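Side-chain contacts in uncharacterized hypothetical protein (Parabacteroides merdae, PDB 4EI0), which is of unknown function, belongs to the DUF4466 family and is built largely of antiparallel beta-sheets: residues Thr95-Asp100 with Leu110-Ile115; Leu166-Glu171 with Ala280-Ala285; Ala181-Gln184 with Ser188-Ala191; Val293-Ala298 with Val303-Lys308. All coordinates share one frame; numbering follows the deposited sequence.

Contact 1 lies on the opposite side of the chain's centre from the other three; its centre is 33 to 44 Å from theirs. In contacts 1 and 2, both buried, side chains meet directly between two sheets without a direct hydrogen bond from one segment to the other, although a water bridges contact 1. Contact 4 is also largely buried, but there neighbouring strands are joined by backbone bonds and a polar side-chain pair. Strand 278-283 of contact 2 neighbours strand 289-299 of contact 4 in one sheet, and the two contacts touch: F168 CZ lies 3.7 Å from V293 CG2. Contact 3, farther out and only partly buried, is apolar packing between a short helix and the chain that follows it.

Contact 1 (Thr95-Asp100 with Leu110-Ile115); sequences TTTVID and LRYYYI
T97 faces Y112 and I99 faces L110 across the interface of two stacked antiparallel sheets, an arrangement of the beta-sandwich kind. Strand 96-100 belongs to one sheet and strand 107-115 to the other. The CA atoms of T97 and Y112 are 9.0 Å apart, a spacing that suits face-to-face sheet packing and is far too wide for pairing within one sheet.

The apolar part is a single methyl pair, I99 CG2 on L110 CD1 at 3.9 Å. The I99 torsion sends CG1 away from its own backbone N (chi1 -167°) and leaves CG2 between that N and the carbonyl carbon, from where it meets the leucine branch. F68, on strand 67-75 of the sheet that holds L110, packs against T97, I99 and L110 and so widens this patch.

The aromatic part is an edge approach. T97 OG1 sits in the plane of the Y112 ring, 3.8 Å from CE1, while T97 CB stands slightly farther from the same carbon.

The polar part runs through one water, which joins both strands. T97 OG1 has a further hydrogen bond to T92 OG1, on the neighbouring strand 91-93. The water itself lies 2.7 Å from T97 OG1 and 2.8 Å from Y112 OH, and it donates to T95 O at 3.1 Å.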
loop_
_atom_site.group_PDB
_atom_site.type_symbol
_atom_site.label_atom_id
_atom_site.label_comp_id
_atom_site.label_asym_id
_atom_site.label_seq_id
_atom_site.Cartn_x
_atom_site.Cartn_y
_atom_site.Cartn_z
ATOM N N THR B 95 -22.569 11.932 -17.271
ATOM C CA THR B 95 -22.569 10.713 -16.476
ATOM C C THR B 95 -21.221 10.043 -16.261
ATOM O O THR B 95 -21.125 9.144 -15.432
ATOM C CB THR B 95 -23.411 9.663 -17.178
ATOM O OG1 THR B 95 -22.868 9.443 -18.500
ATOM C CG2 THR B 95 -24.866 10.161 -17.318
ATOM N N THR B 96 -20.193 10.452 -17.006
ATOM C CA THR B 96 -18.938 9.691 -17.085
ATOM C C THR B 96 -17.746 10.422 -16.502
ATOM O O THR B 96 -17.421 11.532 -16.927
ATOM C CB THR B 96 -18.667 9.301 -18.555
ATOM O OG1 THR B 96 -19.835 8.620 -19.004
ATOM C CG2 THR B 96 -17.424 8.349 -18.746
ATOM N N THR B 97 -17.108 9.776 -15.541
ATOM C CA THR B 97 -15.905 10.270 -14.894
ATOM C C THR B 97 -14.743 9.363 -15.315
ATOM O O THR B 97 -14.848 8.166 -15.181
ATOM C CB THR B 97 -16.053 10.246 -13.372
ATOM O OG1 THR B 97 -17.129 11.101 -12.974
ATOM C CG2 THR B 97 -14.725 10.635 -12.682
ATOM N N VAL B 98 -13.661 9.939 -15.823
ATOM C CA VAL B 98 -12.500 9.155 -16.232
ATOM C C VAL B 98 -11.285 9.699 -15.526
ATOM O O VAL B 98 -11.181 10.915 -15.252
ATOM C CB VAL B 98 -12.312 9.196 -17.758
ATOM C CG1 VAL B 98 -11.932 10.602 -18.211
ATOM C CG2 VAL B 98 -11.309 8.134 -18.201
ATOM N N ILE B 99 -10.367 8.803 -15.201
ATOM C CA ILE B 99 -9.107 9.203 -14.600
ATOM C C ILE B 99 -7.986 8.309 -15.191
ATOM O O ILE B 99 -8.191 7.112 -15.382
ATOM C CB ILE B 99 -9.153 9.109 -13.075
ATOM C CG1 ILE B 99 -7.948 9.828 -12.479
ATOM C CG2 ILE B 99 -9.234 7.637 -12.675
ATOM C CD1 ILE B 99 -8.028 10.050 -10.978
ATOM N N ASP B 100 -6.838 8.919 -15.466
ATOM C CA ASP B 100 -5.677 8.232 -16.071
ATOM C C ASP B 100 -4.604 8.013 -15.050
ATOM O O ASP B 100 -4.274 8.945 -14.296
ATOM C CB ASP B 100 -5.048 9.081 -17.170
ATOM C CG ASP B 100 -5.851 9.086 -18.447
ATOM O OD1 ASP B 100 -6.512 8.093 -18.724
ATOM O OD2 ASP B 100 -5.818 10.085 -19.173
ATOM N N LEU B 110 -9.003 3.436 -5.705
ATOM C CA LEU B 110 -9.327 4.830 -5.902
ATOM C C LEU B 110 -10.687 5.064 -5.328
ATOM O O LEU B 110 -11.550 4.188 -5.429
ATOM C CB LEU B 110 -9.365 5.203 -7.380
ATOM C CG LEU B 110 -8.063 5.121 -8.195
ATOM C CD1 LEU B 110 -8.427 5.405 -9.634
ATOM C CD2 LEU B 110 -7.007 6.095 -7.646
ATOM N N ARG B 111 -10.854 6.235 -4.704
ATOM C CA ARG B 111 -12.146 6.672 -4.162
ATOM C C ARG B 111 -12.870 7.552 -5.130
ATOM O O ARG B 111 -12.299 8.515 -5.661
ATOM C CB ARG B 111 -11.910 7.376 -2.864
ATOM C CG ARG B 111 -11.428 6.390 -1.815
ATOM C CD ARG B 111 -11.056 7.069 -0.526
ATOM N NE ARG B 111 -10.528 6.061 0.361
ATOM C CZ ARG B 111 -9.869 6.317 1.471
ATOM N NH1 ARG B 111 -9.647 7.561 1.846
ATOM N NH2 ARG B 111 -9.406 5.313 2.178
ATOM N N TYR B 112 -14.123 7.195 -5.410
ATOM C CA TYR B 112 -15.015 7.973 -6.261
ATOM C C TYR B 112 -16.112 8.575 -5.400
ATOM O O TYR B 112 -16.690 7.884 -4.539
ATOM C CB TYR B 112 -15.622 7.072 -7.318
ATOM C CG TYR B 112 -16.805 7.614 -8.107
ATOM C CD1 TYR B 112 -16.639 8.541 -9.119
ATOM C CD2 TYR B 112 -18.080 7.130 -7.891
ATOM C CE1 TYR B 112 -17.708 9.022 -9.843
ATOM C CE2 TYR B 112 -19.158 7.612 -8.596
ATOM C CZ TYR B 112 -18.968 8.538 -9.573
ATOM O OH TYR B 112 -20.029 8.973 -10.307
ATOM N N TYR B 113 -16.376 9.847 -5.652
ATOM C CA TYR B 113 -17.360 10.645 -4.947
ATOM C C TYR B 113 -18.414 11.122 -5.938
ATOM O O TYR B 113 -18.109 11.862 -6.869
ATOM C CB TYR B 113 -16.657 11.830 -4.294
ATOM C CG TYR B 113 -15.680 11.404 -3.236
ATOM C CD1 TYR B 113 -16.080 11.230 -1.920
ATOM C CD2 TYR B 113 -14.356 11.184 -3.547
ATOM C CE1 TYR B 113 -15.181 10.857 -0.944
ATOM C CE2 TYR B 113 -13.446 10.808 -2.590
ATOM C CZ TYR B 113 -13.864 10.646 -1.298
ATOM O OH TYR B 113 -12.964 10.240 -0.403
ATOM N N TYR B 114 -19.641 10.626 -5.785
ATOM C CA TYR B 114 -20.756 11.053 -6.585
ATOM C C TYR B 114 -21.498 12.096 -5.760
ATOM O O TYR B 114 -21.954 11.781 -4.658
ATOM C CB TYR B 114 -21.676 9.895 -6.857
ATOM C CG TYR B 114 -22.937 10.206 -7.586
ATOM C CD1 TYR B 114 -22.935 10.370 -8.955
ATOM C CD2 TYR B 114 -24.163 10.262 -6.935
ATOM C CE1 TYR B 114 -24.111 10.597 -9.669
ATOM C CE2 TYR B 114 -25.356 10.487 -7.644
ATOM C CZ TYR B 114 -25.326 10.674 -8.992
ATOM O OH TYR B 114 -26.452 10.893 -9.708
ATOM N N ILE B 115 -21.639 13.319 -6.284
ATOM C CA ILE B 115 -22.405 14.365 -5.567
ATOM C C ILE B 115 -23.836 14.259 -6.118
ATOM O O ILE B 115 -24.049 14.393 -7.300
ATOM C CB ILE B 115 -21.825 15.764 -5.746
ATOM C CG1 ILE B 115 -20.338 15.829 -5.382
ATOM C CG2 ILE B 115 -22.548 16.763 -4.826
ATOM C CD1 ILE B 115 -20.007 15.434 -3.951
HETATM O O HOH W 1 -19.577 10.010 -12.867
#

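Contact 2 (Leu166-Glu171 with Ala280-Ala285); sequences LSFLNE and AWVETA
F168 and T284 form the centre of this contact, with V282 and L169 beside them. The methyl CG2 of T284 is the shared point: it lies 4.0 Å from F168 CB and 4.1 Å from L169 CD2. L169 and T284 run past each other in opposite directions, and the leucine touches the threonine with CD2. Further along the phenylalanine, V282 CG1 comes within 3.9 Å of F168 CE2 and approaches the ring obliquely; the two side chains cross at about a right angle.

The threonine rotation explains its division of labour. With chi1 at 54°, CG2 lies opposite the carbonyl carbon and faces the hydrophobic side, while OG1 is hydrogen-bonded to D286 OD1 in the turn and to Y289 N at the start of strand 289-299. A polar atom next to an apolar interface is thereby satisfied without crossing it.

On the other segment, the backbone turn is set by S167, whose OG accepts from L169 N at 3.2 Å with an N-H...O angle of 155°, an ST turn. S167 OG also bonds to K192 O. F168 N is held by D194 OD2, and F168 O by R309 NH1, so both backbone polar groups of the ring-bearing residue have partners.

Farther out, the F168 ring packs on A291 and V293 of strand 289-299 and on I195 of strand 195-199. The phenylalanine thus lies between the sheet containing 278-283 and the one containing 165-167, a hydrophobic interface of the kind found between the layers of a beta-sandwich.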
loop_
_atom_site.group_PDB
_atom_site.type_symbol
_atom_site.label_atom_id
_atom_site.label_comp_id
_atom_site.label_asym_id
_atom_site.label_seq_id
_atom_site.Cartn_x
_atom_site.Cartn_y
_atom_site.Cartn_z
ATOM N N LEU B 166 -38.482 31.242 11.212
ATOM C CA LEU B 166 -38.200 30.025 10.473
ATOM C C LEU B 166 -39.269 29.776 9.403
ATOM O O LEU B 166 -40.453 29.727 9.709
ATOM C CB LEU B 166 -38.117 28.798 11.418
ATOM C CG LEU B 166 -36.909 28.590 12.325
ATOM C CD1 LEU B 166 -36.627 29.760 13.263
ATOM C CD2 LEU B 166 -37.126 27.289 13.097
ATOM N N SER B 167 -38.841 29.602 8.154
ATOM C CA SER B 167 -39.719 29.181 7.047
ATOM C C SER B 167 -39.288 27.825 6.524
ATOM O O SER B 167 -38.127 27.617 6.140
ATOM C CB SER B 167 -39.675 30.172 5.890
ATOM O OG SER B 167 -40.551 29.759 4.844
ATOM N N PHE B 168 -40.243 26.907 6.445
ATOM C CA PHE B 168 -40.022 25.601 5.852
ATOM C C PHE B 168 -40.593 25.552 4.444
ATOM O O PHE B 168 -40.787 24.463 3.925
ATOM C CB PHE B 168 -40.705 24.492 6.716
ATOM C CG PHE B 168 -40.246 24.474 8.147
ATOM C CD1 PHE B 168 -39.055 23.858 8.511
ATOM C CD2 PHE B 168 -40.970 25.110 9.110
ATOM C CE1 PHE B 168 -38.637 23.861 9.815
ATOM C CE2 PHE B 168 -40.553 25.134 10.413
ATOM C CZ PHE B 168 -39.397 24.516 10.771
ATOM N N LEU B 169 -40.773 26.700 3.781
ATOM C CA LEU B 169 -41.484 26.728 2.476
ATOM C C LEU B 169 -40.653 27.004 1.256
ATOM O O LEU B 169 -41.171 26.952 0.159
ATOM C CB LEU B 169 -42.661 27.743 2.535
ATOM C CG LEU B 169 -43.651 27.517 3.726
ATOM C CD1 LEU B 169 -44.828 28.494 3.856
ATOM C CD2 LEU B 169 -44.182 26.080 3.635
ATOM N N ASN B 170 -39.365 27.284 1.403
ATOM C CA ASN B 170 -38.581 27.638 0.274
ATOM C C ASN B 170 -38.144 26.387 -0.509
ATOM O O ASN B 170 -37.796 25.361 0.075
ATOM C CB ASN B 170 -37.345 28.441 0.708
ATOM C CG ASN B 170 -37.651 29.865 1.100
ATOM O OD1 ASN B 170 -38.755 30.383 0.916
ATOM N ND2 ASN B 170 -36.655 30.522 1.653
ATOM N N GLU B 171 -38.090 26.494 -1.837
ATOM C CA GLU B 171 -37.614 25.410 -2.712
ATOM C C GLU B 171 -36.188 25.004 -2.344
ATOM O O GLU B 171 -35.289 25.850 -2.207
ATOM C CB GLU B 171 -37.448 25.817 -4.186
ATOM C CG GLU B 171 -38.485 26.400 -5.084
ATOM C CD GLU B 171 -37.824 26.483 -6.474
ATOM O OE1 GLU B 171 -37.190 27.521 -6.870
ATOM O OE2 GLU B 171 -37.860 25.427 -7.134
ATOM N N ALA B 280 -37.949 19.219 17.558
ATOM C CA ALA B 280 -39.357 19.387 17.308
ATOM C C ALA B 280 -39.727 18.791 15.974
ATOM O O ALA B 280 -39.124 19.123 14.915
ATOM C CB ALA B 280 -39.691 20.845 17.336
ATOM N N TRP B 281 -40.667 17.875 15.967
ATOM C CA TRP B 281 -41.312 17.464 14.703
ATOM C C TRP B 281 -42.314 18.521 14.331
ATOM O O TRP B 281 -43.074 18.944 15.169
ATOM C CB TRP B 281 -42.066 16.183 14.840
ATOM C CG TRP B 281 -41.202 14.983 15.144
ATOM C CD1 TRP B 281 -41.006 14.386 16.368
ATOM C CD2 TRP B 281 -40.481 14.163 14.202
ATOM N NE1 TRP B 281 -40.211 13.290 16.248
ATOM C CE2 TRP B 281 -39.852 13.110 14.974
ATOM C CE3 TRP B 281 -40.274 14.210 12.849
ATOM C CZ2 TRP B 281 -39.082 12.135 14.391
ATOM C CZ3 TRP B 281 -39.455 13.238 12.275
ATOM C CH2 TRP B 281 -38.867 12.221 13.043
ATOM N N VAL B 282 -42.355 18.890 13.057
ATOM C CA VAL B 282 -43.171 20.012 12.573
ATOM C C VAL B 282 -43.979 19.550 11.378
ATOM O O VAL B 282 -43.496 18.767 10.564
ATOM C CB VAL B 282 -42.239 21.172 12.173
ATOM C CG1 VAL B 282 -42.961 22.244 11.416
ATOM C CG2 VAL B 282 -41.594 21.730 13.431
ATOM N N GLU B 283 -45.211 20.063 11.262
ATOM C CA GLU B 283 -45.984 19.952 10.010
ATOM C C GLU B 283 -46.537 21.318 9.677
ATOM O O GLU B 283 -47.124 21.958 10.546
ATOM C CB GLU B 283 -47.118 18.936 10.142
ATOM C CG GLU B 283 -47.935 18.718 8.846
ATOM C CD GLU B 283 -49.032 17.688 9.035
ATOM O OE1 GLU B 283 -48.710 16.492 9.037
ATOM O OE2 GLU B 283 -50.195 18.064 9.266
ATOM N N THR B 284 -46.331 21.778 8.443
ATOM C CA THR B 284 -46.722 23.136 8.082
ATOM C C THR B 284 -48.221 23.208 7.976
ATOM O O THR B 284 -48.903 22.162 7.793
ATOM C CB THR B 284 -46.105 23.612 6.763
ATOM O OG1 THR B 284 -46.398 22.683 5.737
ATOM C CG2 THR B 284 -44.608 23.673 6.873
ATOM N N ALA B 285 -48.744 24.438 8.067
ATOM C CA ALA B 285 -50.180 24.666 8.213
ATOM C C ALA B 285 -51.029 23.879 7.198
ATOM O O ALA B 285 -52.051 23.301 7.544
ATOM C CB ALA B 285 -50.481 26.163 8.107
#

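Contact 3 (Ala181-Gln184 with Ser188-Ala191); sequences ADLQ and SLAA
L183 and L189 carry the apolar packing, L183 using both of its methyls and L189 using CB and CD1. L183 CD1 touches L189 CB at 3.8 Å, and its sister methyl CD2 rests on A190 CB at 4.0 Å; the forked end of L183 thus covers two successive residues. L189 CD1 in turn lies 3.9 Å from D182 CB and 3.8 Å from D182 O. The two leucines cross obliquely, and both also pack on Y178 of the neighbouring strand 176-178.

Polar interactions stay local. Within 188-191, A191 N bonds to S188 O at 3.2 Å; within 181-184, the Q184 N to A181 O bond is weak. Although L189 packs against its CB, D182 directs its carboxylate elsewhere: with CG opposite the carbonyl carbon (chi1 -65°), OD2 accepts from S179 N. This backward reach to a residue just before the helix is consistent with one half of a capping box.

The chain leaves helix 180-185, turns, and brings residues 188-191 back with helical backbone angles but without regular helical bonding. The arrangement is that of a short helix followed by a compact turn, its leucines folded against the adjoining strand.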
loop_
_atom_site.group_PDB
_atom_site.type_symbol
_atom_site.label_atom_id
_atom_site.label_comp_id
_atom_site.label_asym_id
_atom_site.label_seq_id
_atom_site.Cartn_x
_atom_site.Cartn_y
_atom_site.Cartn_z
ATOM N N ALA B 181 -35.052 42.373 10.209
ATOM C CA ALA B 181 -34.675 43.321 9.164
ATOM C C ALA B 181 -35.306 42.886 7.867
ATOM O O ALA B 181 -35.817 43.715 7.127
ATOM C CB ALA B 181 -33.179 43.342 8.978
ATOM N N ASP B 182 -35.269 41.578 7.599
ATOM C CA ASP B 182 -35.871 41.036 6.365
ATOM C C ASP B 182 -37.327 41.411 6.269
ATOM O O ASP B 182 -37.783 41.928 5.246
ATOM C CB ASP B 182 -35.718 39.551 6.266
ATOM C CG ASP B 182 -34.270 39.110 6.144
ATOM O OD1 ASP B 182 -33.445 39.827 5.555
ATOM O OD2 ASP B 182 -33.945 38.026 6.667
ATOM N N LEU B 183 -38.052 41.234 7.366
ATOM C CA LEU B 183 -39.455 41.596 7.398
ATOM C C LEU B 183 -39.723 43.091 7.352
ATOM O O LEU B 183 -40.808 43.484 6.931
ATOM C CB LEU B 183 -40.183 40.949 8.600
ATOM C CG LEU B 183 -40.754 39.544 8.326
ATOM C CD1 LEU B 183 -39.654 38.562 7.950
ATOM C CD2 LEU B 183 -41.591 39.039 9.481
ATOM N N GLN B 184 -38.812 43.944 7.845
ATOM C CA GLN B 184 -39.077 45.394 7.792
ATOM C C GLN B 184 -39.036 45.866 6.320
ATOM O O GLN B 184 -39.881 46.692 5.894
ATOM C CB GLN B 184 -38.107 46.216 8.671
ATOM C CG GLN B 184 -38.478 47.715 8.720
ATOM C CD GLN B 184 -37.999 48.502 7.496
ATOM O OE1 GLN B 184 -36.936 48.221 6.931
ATOM N NE2 GLN B 184 -38.797 49.467 7.064
ATOM N N SER B 188 -44.091 41.194 3.247
ATOM C CA SER B 188 -44.737 40.009 2.680
ATOM C C SER B 188 -44.070 38.701 3.144
ATOM O O SER B 188 -44.703 37.675 3.111
ATOM C CB SER B 188 -44.717 40.058 1.119
ATOM O OG SER B 188 -43.386 39.945 0.598
ATOM N N LEU B 189 -42.795 38.726 3.535
ATOM C CA LEU B 189 -42.157 37.519 4.001
ATOM C C LEU B 189 -42.893 36.918 5.201
ATOM O O LEU B 189 -42.798 35.713 5.384
ATOM C CB LEU B 189 -40.665 37.715 4.336
ATOM C CG LEU B 189 -39.771 38.054 3.155
ATOM C CD1 LEU B 189 -38.452 38.520 3.746
ATOM C CD2 LEU B 189 -39.557 36.858 2.204
ATOM N N ALA B 190 -43.590 37.709 6.020
ATOM C CA ALA B 190 -44.360 37.185 7.154
ATOM C C ALA B 190 -45.297 36.014 6.783
ATOM O O ALA B 190 -45.465 35.091 7.570
ATOM C CB ALA B 190 -45.127 38.289 7.864
ATOM N N ALA B 191 -45.845 36.019 5.575
ATOM C CA ALA B 191 -46.735 34.946 5.098
ATOM C C ALA B 191 -46.029 33.585 4.915
ATOM O O ALA B 191 -46.668 32.573 4.919
ATOM C CB ALA B 191 -47.456 35.383 3.842
#

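Contact 4 (Val293-Ala298 with Val303-Lys308); sequences VYINKA and VTVSVK
This is the beta hairpin of strands 289-299 and 302-311, interrupted by a classic beta bulge at which N296 and K297 both face T304. Segments 293-298 and 303-308 run antiparallel, at 151° between their directions. Y294 and S306 form a hydrogen-bonded pair, with Y294 N to S306 O at 2.8 Å and S306 N to Y294 O at 3.0 Å. Beyond them the register slips by one residue: N296 N and K297 O both bond to the backbone of T304, which gives the evidence for the bulge. The near-helical angles of N296 (phi -68°, psi -38°) accommodate the extra residue.

The slip also turns the N296 side chain toward the partner strand. S306 OG donates to N296 OD1 at a short 2.5 Å, tilted slightly from the amide plane. With ND2 bonded to L245 O, the amide is gripped at both ends and its orientation is fixed. S306 OG also accepts from N156 N. Farther along, K297 runs alongside T304, bent near its end so that K297 NZ makes a weak bond to T304 OG1 at 3.3 Å.

The face bearing V293, I295, A298, V303, V305 and V307 is apolar. I295 CD1 meets V305 CG1 at 3.7 Å, while I295 CG2 reaches V303 CG1 at 3.9 Å. V293 lies alongside V307, pointing the same way, with V293 CG1 to V307 CG2 at 4.1 Å.

Within the sheet, strands 152-159 and 278-283 flank the hairpin. Its valine-rich face packs on F168 and on F209 of strand 207-210, while Y294, on the other face, and K308 touch helix 243-246.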
loop_
_atom_site.group_PDB
_atom_site.type_symbol
_atom_site.label_atom_id
_atom_site.label_comp_id
_atom_site.label_asym_id
_atom_site.label_seq_id
_atom_site.Cartn_x
_atom_site.Cartn_y
_atom_site.Cartn_z
ATOM N N VAL B 293 -36.656 19.636 13.393
ATOM C CA VAL B 293 -35.723 20.690 13.780
ATOM C C VAL B 293 -34.923 20.210 15.008
ATOM O O VAL B 293 -35.504 19.818 16.012
ATOM C CB VAL B 293 -36.487 21.954 14.151
ATOM C CG1 VAL B 293 -35.492 23.085 14.502
ATOM C CG2 VAL B 293 -37.481 22.297 13.046
ATOM N N TYR B 294 -33.595 20.148 14.887
ATOM C CA TYR B 294 -32.733 19.626 15.960
ATOM C C TYR B 294 -31.948 20.783 16.509
ATOM O O TYR B 294 -31.408 21.559 15.745
ATOM C CB TYR B 294 -31.780 18.537 15.422
ATOM C CG TYR B 294 -30.818 18.056 16.479
ATOM C CD1 TYR B 294 -31.274 17.277 17.514
ATOM C CD2 TYR B 294 -29.474 18.402 16.457
ATOM C CE1 TYR B 294 -30.425 16.812 18.510
ATOM C CE2 TYR B 294 -28.608 17.969 17.453
ATOM C CZ TYR B 294 -29.082 17.149 18.465
ATOM O OH TYR B 294 -28.299 16.748 19.512
ATOM N N ILE B 295 -31.901 20.917 17.822
ATOM C CA ILE B 295 -31.134 21.980 18.480
ATOM C C ILE B 295 -29.723 21.481 18.757
ATOM O O ILE B 295 -29.502 20.735 19.701
ATOM C CB ILE B 295 -31.790 22.456 19.783
ATOM C CG1 ILE B 295 -33.286 22.794 19.590
ATOM C CG2 ILE B 295 -31.033 23.638 20.395
ATOM C CD1 ILE B 295 -33.651 23.788 18.527
ATOM N N ASN B 296 -28.760 21.860 17.923
ATOM C CA ASN B 296 -27.372 21.435 18.086
ATOM C C ASN B 296 -26.726 22.046 19.339
ATOM O O ASN B 296 -25.987 21.369 20.049
ATOM C CB ASN B 296 -26.508 21.834 16.862
ATOM C CG ASN B 296 -26.980 21.218 15.570
ATOM O OD1 ASN B 296 -27.657 21.879 14.782
ATOM N ND2 ASN B 296 -26.559 19.996 15.291
ATOM N N LYS B 297 -27.059 23.306 19.625
ATOM C CA LYS B 297 -26.431 24.111 20.711
ATOM C C LYS B 297 -27.376 25.238 21.073
ATOM O O LYS B 297 -28.141 25.674 20.206
ATOM C CB LYS B 297 -25.130 24.755 20.209
ATOM C CG LYS B 297 -23.953 23.836 19.906
ATOM C CD LYS B 297 -22.717 24.649 19.492
ATOM C CE LYS B 297 -22.833 25.188 18.061
ATOM N NZ LYS B 297 -22.480 26.634 17.941
ATOM N N ALA B 298 -27.365 25.701 22.320
ATOM C CA ALA B 298 -28.208 26.822 22.696
ATOM C C ALA B 298 -27.601 27.550 23.883
ATOM O O ALA B 298 -27.316 26.930 24.883
ATOM C CB ALA B 298 -29.647 26.380 23.034
ATOM N N VAL B 303 -28.862 30.224 19.225
ATOM C CA VAL B 303 -29.167 28.820 19.047
ATOM C C VAL B 303 -28.678 28.372 17.717
ATOM O O VAL B 303 -28.789 29.091 16.747
ATOM C CB VAL B 303 -30.696 28.658 19.183
ATOM C CG1 VAL B 303 -31.135 27.240 18.883
ATOM C CG2 VAL B 303 -31.121 29.093 20.593
ATOM N N THR B 304 -28.146 27.170 17.628
ATOM C CA THR B 304 -27.837 26.558 16.356
ATOM C C THR B 304 -28.805 25.387 16.062
ATOM O O THR B 304 -28.942 24.490 16.892
ATOM C CB THR B 304 -26.393 26.016 16.347
ATOM O OG1 THR B 304 -25.494 27.062 16.740
ATOM C CG2 THR B 304 -25.982 25.519 14.977
ATOM N N VAL B 305 -29.426 25.381 14.874
ATOM C CA VAL B 305 -30.376 24.331 14.493
ATOM C C VAL B 305 -29.917 23.656 13.218
ATOM O O VAL B 305 -29.198 24.249 12.430
ATOM C CB VAL B 305 -31.824 24.868 14.345
ATOM C CG1 VAL B 305 -32.282 25.613 15.591
ATOM C CG2 VAL B 305 -31.961 25.761 13.126
ATOM N N SER B 306 -30.323 22.415 13.052
ATOM C CA SER B 306 -30.199 21.663 11.821
ATOM C C SER B 306 -31.552 20.994 11.520
ATOM O O SER B 306 -32.226 20.559 12.426
ATOM C CB SER B 306 -29.132 20.605 11.998
ATOM O OG SER B 306 -27.898 21.226 12.347
ATOM N N VAL B 307 -31.935 20.891 10.257
ATOM C CA VAL B 307 -33.325 20.504 9.882
ATOM C C VAL B 307 -33.302 19.538 8.733
ATOM O O VAL B 307 -32.549 19.733 7.780
ATOM C CB VAL B 307 -34.152 21.758 9.486
ATOM C CG1 VAL B 307 -35.565 21.412 8.995
ATOM C CG2 VAL B 307 -34.172 22.783 10.604
ATOM N N LYS B 308 -34.072 18.463 8.852
ATOM C CA LYS B 308 -34.488 17.638 7.742
ATOM C C LYS B 308 -35.921 17.992 7.423
ATOM O O LYS B 308 -36.723 18.207 8.337
ATOM C CB LYS B 308 -34.395 16.181 8.069
ATOM C CG LYS B 308 -32.994 15.629 7.904
ATOM C CD LYS B 308 -32.846 14.201 8.375
ATOM C CE LYS B 308 -31.494 13.579 7.996
ATOM N NZ LYS B 308 -31.383 12.168 8.441
#